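Local coordinates for protein alpha-1,3-glucanase (Bacillus circulans, PDB 5ZRU) that probably hydrolyses alpha-1,3-glucan, this chain being the catalytic unit of a longer secreted glycoside hydrolase of family 87, at residues I269-T274 / D303-N308. Residues are numbered along the deposited sequence; the frame is centred on the assembly and turned at random.
Sequences ISFRVT and DNFGTN
Phe271 turns the CD2 edge of its ring onto one face of the Phe305 ring in a T-shaped stack, planes at 73° and Phe271 CD2 3.7 Å from Phe305 CE2; Ile269 CG2 lies over a face of Phe271, and Phe323 and Val325 of strand 323-325 touch Phe305, while Asp303 O lies at the edge of the Phe305 ring, in its plane. On the other side of the two strands, the Arg272 guanidinium carries the Asp303 carboxylate over one face, the planes 11° apart, and Asn304 OD1 at its edge. Arg272 NH1 donates to Asn304 OD1 at 2.9 Å, nearly in the guanidinium plane but from above the amide carbonyl plane. The Arg272 chain, bent at chi2 (-66°), folds back to make this reach. Asp303 OD2 is 3.7 Å from Arg272 NH2, a long salt bridge of charge alone, and accepts from Ser270 OG at 2.5 Å on its anti side; a water bridges Asp303 OD1 and Arg272 NH1. Parallel strand pairing runs from Asn304 N to Phe271 O (2.8 Å) and from Asn304 O back to Val273 N (3.2 Å). A leucine in place of Arg272 would probably leave Asn304 OD1 without this donor and the Asp303 charge without its stacked counter-ion. Successive coils of the parallel beta-helix thus meet through aromatics on one side and, on the other, a polar cluster whose opposed charges probably help keep Asp303 ionised.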
loop_
_atom_site.group_PDB
_atom_site.type_symbol
_atom_site.label_atom_id
_atom_site.label_comp_id
_atom_site.label_asym_id
_atom_site.label_seq_id
_atom_site.Cartn_x
_atom_site.Cartn_y
_atom_site.Cartn_z
ATOM N N ILE A 269 -9.128 -10.261 10.152
ATOM C CA ILE A 269 -10.472 -10.036 10.683
ATOM C C ILE A 269 -11.498 -10.250 9.581
ATOM O O ILE A 269 -11.391 -9.654 8.500
ATOM C CB ILE A 269 -10.603 -8.623 11.280
ATOM C CG1 ILE A 269 -9.749 -8.516 12.547
ATOM C CG2 ILE A 269 -12.066 -8.309 11.592
ATOM C CD1 ILE A 269 -9.756 -7.095 13.181
ATOM N N SER A 270 -12.505 -11.081 9.856
ATOM C CA SER A 270 -13.617 -11.279 8.936
ATOM C C SER A 270 -14.851 -10.635 9.546
ATOM O O SER A 270 -15.318 -11.072 10.603
ATOM C CB SER A 270 -13.869 -12.767 8.665
ATOM O OG SER A 270 -15.139 -12.965 8.045
ATOM N N PHE A 271 -15.371 -9.596 8.889
ATOM C CA PHE A 271 -16.597 -8.933 9.329
ATOM C C PHE A 271 -17.815 -9.605 8.709
ATOM O O PHE A 271 -17.844 -9.853 7.498
ATOM C CB PHE A 271 -16.612 -7.457 8.927
ATOM C CG PHE A 271 -15.593 -6.591 9.630
ATOM C CD1 PHE A 271 -15.591 -6.457 11.013
ATOM C CD2 PHE A 271 -14.683 -5.847 8.885
ATOM C CE1 PHE A 271 -14.682 -5.626 11.645
ATOM C CE2 PHE A 271 -13.764 -5.019 9.505
ATOM C CZ PHE A 271 -13.762 -4.910 10.890
ATOM N N ARG A 272 -18.829 -9.864 9.531
ATOM C CA ARG A 272 -20.150 -10.297 9.063
ATOM C C ARG A 272 -21.170 -9.295 9.596
ATOM O O ARG A 272 -21.921 -9.579 10.536
ATOM C CB ARG A 272 -20.467 -11.737 9.511
ATOM C CG ARG A 272 -19.479 -12.775 9.005
ATOM C CD ARG A 272 -19.538 -12.910 7.491
ATOM N NE ARG A 272 -18.605 -13.922 7.000
ATOM C CZ ARG A 272 -18.383 -14.176 5.712
ATOM N NH1 ARG A 272 -19.023 -13.483 4.775
ATOM N NH2 ARG A 272 -17.517 -15.121 5.360
ATOM N N VAL A 273 -21.158 -8.102 9.009
ATOM C CA VAL A 273 -21.893 -6.941 9.498
ATOM C C VAL A 273 -22.845 -6.478 8.397
ATOM O O VAL A 273 -22.439 -6.350 7.236
ATOM C CB VAL A 273 -20.925 -5.806 9.893
ATOM C CG1 VAL A 273 -21.683 -4.518 10.218
ATOM C CG2 VAL A 273 -20.034 -6.241 11.073
ATOM N N THR A 274 -24.105 -6.216 8.764
ATOM C CA THR A 274 -25.085 -5.716 7.809
ATOM C C THR A 274 -25.418 -4.249 7.998
ATOM O O THR A 274 -25.940 -3.629 7.066
ATOM C CB THR A 274 -26.393 -6.517 7.889
ATOM O OG1 THR A 274 -26.901 -6.479 9.227
ATOM C CG2 THR A 274 -26.157 -7.949 7.488
ATOM N N ASP A 303 -14.536 -9.459 4.032
ATOM C CA ASP A 303 -15.929 -9.910 3.895
ATOM C C ASP A 303 -16.955 -8.774 3.957
ATOM O O ASP A 303 -16.920 -7.896 3.088
ATOM C CB ASP A 303 -16.204 -11.029 4.902
ATOM C CG ASP A 303 -15.339 -12.244 4.625
ATOM O OD1 ASP A 303 -15.279 -12.655 3.442
ATOM O OD2 ASP A 303 -14.699 -12.768 5.558
ATOM N N ASN A 304 -17.884 -8.769 4.930
ATOM C CA ASN A 304 -19.104 -7.945 4.846
ATOM C C ASN A 304 -18.991 -6.680 5.701
ATOM O O ASN A 304 -19.116 -6.737 6.925
ATOM C CB ASN A 304 -20.336 -8.744 5.276
ATOM C CG ASN A 304 -20.491 -10.039 4.518
ATOM O OD1 ASN A 304 -20.597 -11.107 5.120
ATOM N ND2 ASN A 304 -20.531 -9.958 3.197
ATOM N N PHE A 305 -18.832 -5.528 5.053
ATOM C CA PHE A 305 -18.545 -4.287 5.762
ATOM C C PHE A 305 -19.780 -3.405 5.973
ATOM O O PHE A 305 -19.663 -2.340 6.582
ATOM C CB PHE A 305 -17.465 -3.487 5.017
ATOM C CG PHE A 305 -16.056 -4.058 5.115
ATOM C CD1 PHE A 305 -15.708 -5.229 4.458
ATOM C CD2 PHE A 305 -15.066 -3.378 5.823
ATOM C CE1 PHE A 305 -14.406 -5.739 4.522
ATOM C CE2 PHE A 305 -13.751 -3.873 5.889
ATOM C CZ PHE A 305 -13.424 -5.055 5.237
ATOM N N GLY A 306 -20.953 -3.805 5.489
ATOM C CA GLY A 306 -22.166 -3.067 5.827
ATOM C C GLY A 306 -22.325 -1.743 5.090
ATOM O O GLY A 306 -21.799 -1.541 3.993
ATOM N N THR A 307 -23.058 -0.822 5.723
ATOM C CA THR A 307 -23.482 0.433 5.106
ATOM C C THR A 307 -23.031 1.624 5.947
ATOM O O THR A 307 -23.304 1.679 7.152
ATOM C CB THR A 307 -25.010 0.460 4.927
ATOM O OG1 THR A 307 -25.396 -0.535 3.975
ATOM C CG2 THR A 307 -25.481 1.825 4.433
ATOM N N ASN A 308 -22.363 2.582 5.295
ATOM C CA ASN A 308 -21.771 3.759 5.943
ATOM C C ASN A 308 -20.838 3.384 7.088
ATOM O O ASN A 308 -20.765 4.077 8.104
ATOM C CB ASN A 308 -22.846 4.736 6.432
ATOM C CG ASN A 308 -23.480 5.491 5.299
ATOM O OD1 ASN A 308 -22.972 5.464 4.179
ATOM N ND2 ASN A 308 -24.590 6.173 5.574
HETATM O O HOH W 1 -17.539 -13.469 2.119
HETATM O O HOH W 2 -22.469 -5.930 4.421
#